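PDB 1EWQ: DNA mismatch repair protein MutS from Thermus aquaticus, which binds mismatched DNA, takes part in mismatch repair, probably at the recognition step, and has a weak ATPase activity. Local coordinates for residues 276-288 against 323-335. Sequence-based numbering, arbitrary orientation.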
loop_
_atom_site.group_PDB
_atom_site.type_symbol
_atom_site.label_atom_id
_atom_site.label_comp_id
_atom_site.label_asym_id
_atom_site.label_seq_id
_atom_site.Cartn_x
_atom_site.Cartn_y
_atom_site.Cartn_z
ATOM N N LEU C 276 -7.496 17.440 -18.080
ATOM C CA LEU C 276 -8.542 18.414 -18.341
ATOM C C LEU C 276 -8.747 19.415 -17.217
ATOM O O LEU C 276 -9.004 20.598 -17.462
ATOM C CB LEU C 276 -9.868 17.688 -18.573
ATOM C CG LEU C 276 -10.741 18.035 -19.778
ATOM C CD1 LEU C 276 -12.205 17.749 -19.423
ATOM C CD2 LEU C 276 -10.565 19.489 -20.172
ATOM N N ASP C 277 -8.628 18.936 -15.985
ATOM C CA ASP C 277 -8.888 19.760 -14.821
ATOM C C ASP C 277 -7.859 20.778 -14.336
ATOM O O ASP C 277 -6.829 20.428 -13.765
ATOM C CB ASP C 277 -9.271 18.848 -13.656
ATOM C CG ASP C 277 -9.684 19.623 -12.434
ATOM O OD1 ASP C 277 -10.493 20.554 -12.587
ATOM O OD2 ASP C 277 -9.207 19.299 -11.328
ATOM N N GLU C 278 -8.168 22.051 -14.552
ATOM C CA GLU C 278 -7.318 23.150 -14.106
ATOM C C GLU C 278 -8.224 24.062 -13.286
ATOM O O GLU C 278 -8.003 25.276 -13.176
ATOM C CB GLU C 278 -6.747 23.917 -15.295
ATOM C CG GLU C 278 -6.008 23.045 -16.276
ATOM C CD GLU C 278 -5.024 23.833 -17.120
ATOM O OE1 GLU C 278 -5.163 25.079 -17.190
ATOM O OE2 GLU C 278 -4.116 23.208 -17.719
ATOM N N THR C 279 -9.260 23.447 -12.726
ATOM C CA THR C 279 -10.236 24.145 -11.913
ATOM C C THR C 279 -9.584 24.771 -10.675
ATOM O O THR C 279 -8.629 24.240 -10.134
ATOM C CB THR C 279 -11.359 23.170 -11.491
ATOM O OG1 THR C 279 -12.421 23.901 -10.879
ATOM C CG2 THR C 279 -10.847 22.148 -10.511
ATOM N N ARG C 280 -10.105 25.908 -10.236
ATOM C CA ARG C 280 -9.546 26.594 -9.075
ATOM C C ARG C 280 -10.253 26.300 -7.747
ATOM O O ARG C 280 -9.639 26.394 -6.689
ATOM C CB ARG C 280 -9.517 28.100 -9.342
ATOM C CG ARG C 280 -8.409 28.508 -10.317
ATOM C CD ARG C 280 -7.056 28.176 -9.704
ATOM N NE ARG C 280 -5.938 28.198 -10.645
ATOM C CZ ARG C 280 -5.221 29.278 -10.944
ATOM N NH1 ARG C 280 -5.501 30.451 -10.378
ATOM N NH2 ARG C 280 -4.210 29.178 -11.796
ATOM N N THR C 281 -11.524 25.916 -7.802
ATOM C CA THR C 281 -12.278 25.622 -6.586
ATOM C C THR C 281 -12.787 24.174 -6.531
ATOM O O THR C 281 -12.881 23.498 -7.553
ATOM C CB THR C 281 -13.487 26.533 -6.475
ATOM O OG1 THR C 281 -14.392 26.234 -7.542
ATOM C CG2 THR C 281 -13.069 27.990 -6.574
ATOM N N ALA C 282 -13.130 23.707 -5.333
ATOM C CA ALA C 282 -13.625 22.344 -5.191
ATOM C C ALA C 282 -14.982 22.201 -5.892
ATOM O O ALA C 282 -15.200 21.235 -6.613
ATOM C CB ALA C 282 -13.731 21.961 -3.710
ATOM N N PRO C 283 -15.905 23.161 -5.687
ATOM C CA PRO C 283 -17.223 23.085 -6.337
ATOM C C PRO C 283 -17.060 22.978 -7.860
ATOM O O PRO C 283 -17.838 22.310 -8.542
ATOM C CB PRO C 283 -17.893 24.391 -5.922
ATOM C CG PRO C 283 -17.302 24.659 -4.550
ATOM C CD PRO C 283 -15.838 24.305 -4.750
ATOM N N GLY C 284 -16.030 23.645 -8.373
ATOM C CA GLY C 284 -15.738 23.621 -9.793
ATOM C C GLY C 284 -15.204 22.265 -10.212
ATOM O O GLY C 284 -15.638 21.716 -11.213
ATOM N N ARG C 285 -14.260 21.716 -9.460
ATOM C CA ARG C 285 -13.737 20.392 -9.803
ATOM C C ARG C 285 -14.880 19.381 -9.784
ATOM O O ARG C 285 -14.952 18.502 -10.640
ATOM C CB ARG C 285 -12.655 19.941 -8.814
ATOM C CG ARG C 285 -12.134 18.543 -9.108
ATOM C CD ARG C 285 -10.965 18.147 -8.212
ATOM N NE ARG C 285 -9.808 19.009 -8.426
ATOM C CZ ARG C 285 -8.683 18.957 -7.719
ATOM N NH1 ARG C 285 -8.535 18.073 -6.738
ATOM N NH2 ARG C 285 -7.711 19.817 -7.979
ATOM N N ARG C 286 -15.768 19.509 -8.798
ATOM C CA ARG C 286 -16.909 18.604 -8.682
ATOM C C ARG C 286 -17.881 18.768 -9.857
ATOM O O ARG C 286 -18.373 17.778 -10.404
ATOM C CB ARG C 286 -17.648 18.820 -7.353
ATOM C CG ARG C 286 -16.888 18.294 -6.100
ATOM C CD ARG C 286 -17.826 18.173 -4.879
ATOM N NE ARG C 286 -18.375 19.465 -4.470
ATOM C CZ ARG C 286 -17.772 20.290 -3.620
ATOM N NH1 ARG C 286 -16.607 19.951 -3.077
ATOM N NH2 ARG C 286 -18.310 21.469 -3.342
ATOM N N LEU C 287 -18.158 20.008 -10.245
ATOM C CA LEU C 287 -19.050 20.250 -11.367
ATOM C C LEU C 287 -18.451 19.656 -12.647
ATOM O O LEU C 287 -19.157 19.013 -13.427
ATOM C CB LEU C 287 -19.274 21.745 -11.572
ATOM C CG LEU C 287 -20.229 22.079 -12.725
ATOM C CD1 LEU C 287 -21.648 21.651 -12.320
ATOM C CD2 LEU C 287 -20.185 23.586 -13.031
ATOM N N LEU C 288 -17.151 19.867 -12.862
ATOM C CA LEU C 288 -16.511 19.331 -14.056
ATOM C C LEU C 288 -16.594 17.808 -14.047
ATOM O O LEU C 288 -16.850 17.190 -15.066
ATOM C CB LEU C 288 -15.042 19.778 -14.147
ATOM C CG LEU C 288 -14.268 19.252 -15.365
ATOM C CD1 LEU C 288 -15.098 19.438 -16.634
ATOM C CD2 LEU C 288 -12.923 19.970 -15.480
ATOM N N ARG C 323 -9.548 33.603 -12.592
ATOM C CA ARG C 323 -8.812 32.466 -12.045
ATOM C C ARG C 323 -7.923 32.880 -10.862
ATOM O O ARG C 323 -7.767 32.132 -9.895
ATOM C CB ARG C 323 -7.978 31.795 -13.159
ATOM C CG ARG C 323 -8.825 31.027 -14.191
ATOM C CD ARG C 323 -8.023 30.532 -15.403
ATOM N NE ARG C 323 -6.906 29.666 -15.028
ATOM C CZ ARG C 323 -7.034 28.460 -14.478
ATOM N NH1 ARG C 323 -8.242 27.960 -14.237
ATOM N NH2 ARG C 323 -5.953 27.759 -14.148
ATOM N N ARG C 324 -7.350 34.078 -10.940
ATOM C CA ARG C 324 -6.504 34.598 -9.869
ATOM C C ARG C 324 -7.367 34.740 -8.618
ATOM O O ARG C 324 -6.991 34.298 -7.531
ATOM C CB ARG C 324 -5.956 35.986 -10.247
ATOM C CG ARG C 324 -4.450 36.148 -10.121
ATOM C CD ARG C 324 -4.053 37.631 -10.086
ATOM N NE ARG C 324 -4.591 38.369 -11.224
ATOM C CZ ARG C 324 -4.237 38.164 -12.492
ATOM N NH1 ARG C 324 -3.329 37.243 -12.798
ATOM N NH2 ARG C 324 -4.815 38.864 -13.462
ATOM N N LEU C 325 -8.533 35.362 -8.784
ATOM C CA LEU C 325 -9.444 35.582 -7.663
ATOM C C LEU C 325 -10.015 34.283 -7.100
ATOM O O LEU C 325 -10.070 34.115 -5.878
ATOM C CB LEU C 325 -10.576 36.540 -8.074
ATOM C CG LEU C 325 -10.104 37.992 -8.280
ATOM C CD1 LEU C 325 -11.165 38.808 -8.997
ATOM C CD2 LEU C 325 -9.753 38.618 -6.922
ATOM N N LEU C 326 -10.422 33.369 -7.982
ATOM C CA LEU C 326 -10.982 32.088 -7.553
ATOM C C LEU C 326 -9.995 31.279 -6.718
ATOM O O LEU C 326 -10.385 30.558 -5.808
ATOM C CB LEU C 326 -11.404 31.257 -8.761
ATOM C CG LEU C 326 -12.603 31.770 -9.548
ATOM C CD1 LEU C 326 -12.863 30.838 -10.733
ATOM C CD2 LEU C 326 -13.824 31.855 -8.625
ATOM N N TYR C 327 -8.713 31.405 -7.039
ATOM C CA TYR C 327 -7.665 30.691 -6.326
ATOM C C TYR C 327 -7.819 30.807 -4.813
ATOM O O TYR C 327 -7.503 29.878 -4.078
ATOM C CB TYR C 327 -6.297 31.239 -6.741
ATOM C CG TYR C 327 -5.116 30.518 -6.128
ATOM C CD1 TYR C 327 -4.591 29.363 -6.715
ATOM C CD2 TYR C 327 -4.530 30.984 -4.959
ATOM C CE1 TYR C 327 -3.508 28.694 -6.147
ATOM C CE2 TYR C 327 -3.451 30.323 -4.383
ATOM C CZ TYR C 327 -2.945 29.180 -4.982
ATOM O OH TYR C 327 -1.868 28.548 -4.406
ATOM N N ARG C 328 -8.305 31.951 -4.345
ATOM C CA ARG C 328 -8.465 32.150 -2.910
ATOM C C ARG C 328 -9.876 31.852 -2.415
ATOM O O ARG C 328 -10.180 32.101 -1.252
ATOM C CB ARG C 328 -8.095 33.590 -2.523
ATOM C CG ARG C 328 -6.608 33.940 -2.658
ATOM C CD ARG C 328 -6.360 35.421 -2.370
ATOM N NE ARG C 328 -6.564 35.792 -0.965
ATOM C CZ ARG C 328 -5.626 35.717 -0.019
ATOM N NH1 ARG C 328 -4.403 35.285 -0.319
ATOM N NH2 ARG C 328 -5.907 36.070 1.234
ATOM N N LEU C 329 -10.732 31.307 -3.275
ATOM C CA LEU C 329 -12.111 31.027 -2.868
ATOM C C LEU C 329 -12.302 29.689 -2.145
ATOM O O LEU C 329 -12.017 28.623 -2.690
ATOM C CB LEU C 329 -13.039 31.074 -4.085
ATOM C CG LEU C 329 -14.515 31.277 -3.763
ATOM C CD1 LEU C 329 -14.718 32.708 -3.302
ATOM C CD2 LEU C 329 -15.378 30.983 -4.981
ATOM N N ALA C 330 -12.787 29.743 -0.912
ATOM C CA ALA C 330 -13.029 28.515 -0.165
ATOM C C ALA C 330 -14.247 27.802 -0.780
ATOM O O ALA C 330 -14.898 28.339 -1.678
ATOM C CB ALA C 330 -13.283 28.839 1.305
ATOM N N ASP C 331 -14.529 26.591 -0.303
ATOM C CA ASP C 331 -15.661 25.776 -0.766
ATOM C C ASP C 331 -16.928 26.272 -0.041
ATOM O O ASP C 331 -17.255 25.793 1.050
ATOM C CB ASP C 331 -15.395 24.303 -0.403
ATOM C CG ASP C 331 -16.463 23.349 -0.935
ATOM O OD1 ASP C 331 -17.619 23.782 -1.146
ATOM O OD2 ASP C 331 -16.140 22.155 -1.123
ATOM N N LEU C 332 -17.635 27.223 -0.642
ATOM C CA LEU C 332 -18.827 27.789 -0.023
ATOM C C LEU C 332 -20.033 26.858 0.069
ATOM O O LEU C 332 -20.943 27.085 0.878
ATOM C CB LEU C 332 -19.214 29.083 -0.738
ATOM C CG LEU C 332 -18.444 30.335 -0.290
ATOM C CD1 LEU C 332 -16.953 30.049 -0.250
ATOM C CD2 LEU C 332 -18.766 31.492 -1.225
ATOM N N GLU C 333 -20.043 25.820 -0.757
ATOM C CA GLU C 333 -21.125 24.856 -0.741
ATOM C C GLU C 333 -20.998 23.970 0.508
ATOM O O GLU C 333 -21.979 23.764 1.233
ATOM C CB GLU C 333 -21.099 24.019 -2.023
ATOM C CG GLU C 333 -22.041 22.829 -2.012
ATOM C CD GLU C 333 -22.171 22.174 -3.380
ATOM O OE1 GLU C 333 -21.150 22.059 -4.096
ATOM O OE2 GLU C 333 -23.294 21.762 -3.730
ATOM N N ARG C 334 -19.799 23.454 0.767
ATOM C CA ARG C 334 -19.591 22.622 1.953
ATOM C C ARG C 334 -19.616 23.471 3.227
ATOM O O ARG C 334 -19.952 22.991 4.307
ATOM C CB ARG C 334 -18.265 21.861 1.850
ATOM C CG ARG C 334 -18.405 20.576 1.071
ATOM C CD ARG C 334 -17.100 19.822 0.931
ATOM N NE ARG C 334 -17.309 18.574 0.198
ATOM C CZ ARG C 334 -16.340 17.851 -0.346
ATOM N NH1 ARG C 334 -15.080 18.247 -0.253
ATOM N NH2 ARG C 334 -16.632 16.722 -0.969
ATOM N N LEU C 335 -19.271 24.743 3.081
ATOM C CA LEU C 335 -19.262 25.682 4.196
ATOM C C LEU C 335 -20.725 25.969 4.582
ATOM O O LEU C 335 -21.075 26.045 5.764
ATOM C CB LEU C 335 -18.543 26.964 3.764
ATOM C CG LEU C 335 -17.901 27.859 4.825
ATOM C CD1 LEU C 335 -18.970 28.488 5.721
ATOM C CD2 LEU C 335 -16.930 27.018 5.643
HETATM O O HOH W 1 -12.878 25.709 -3.055
HETATM O O HOH W 2 -20.825 19.880 -5.666
#
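The loop at Arg280-Ala282 runs alongside the linker between helices 316-326 and 332-340, CA atoms pairing Arg280 with Tyr327, Thr281 with Leu329 and Ala282 with Asp331, with no direct backbone hydrogen bond between them. The contact joins a loop and helix start to the turn and N-cap linking those two helices, within the largely helical domain III of MutS. Two N-caps lie in it: Thr281 OG1 accepts from Gly284 N, and Asp331 OD1 takes Arg334 N at 2.9 Å. Asp528 of helix 514-540 also bonds Thr281 OG1, and Thr281 CG2 is left to pack on Leu329 CB.

A salt-bridge network joins the two helix starts. With its chain bent at chi3 (-63°), Arg286 brings NH1 and NH2 end-on to one oxygen, Asp331 OD2, the NH1 bond measuring 3.0 Å; both come to its syn side from the same face of the carboxylate. Arg286 NH2 also reaches the anti side of Glu333 OE1 at 3.0 Å, and a water accepts from Arg286 NE and donates to Glu333 OE1. Asp331 OD1 caps the helix and takes a weak bond from Arg286 NH2, while OD2 carries the main grip. Arg286 NH1 sits 3.4 Å above the centre of the Arg334 guanidinium; the nearby carboxylates probably offset this like-charge approach, and Arg334 itself bonds Ser151 OG and the carbonyls of Pro128 and Glu130.

At the far end, Arg323 NH1 gives a fairly straight bond to Glu278 O (2.9 Å, 164°), in its guanidinium plane, while Arg323 NE pairs with Glu535. Arg280 crosses Arg323 at about a right angle: Arg280 NH1 bonds Arg323 O weakly (2.9 Å, 121°), the two NH2 groups come close as like charges, and Arg280 CB packs on Leu326 CB. Between these ends a water accepts from Ala282 N and donates to Leu329 O.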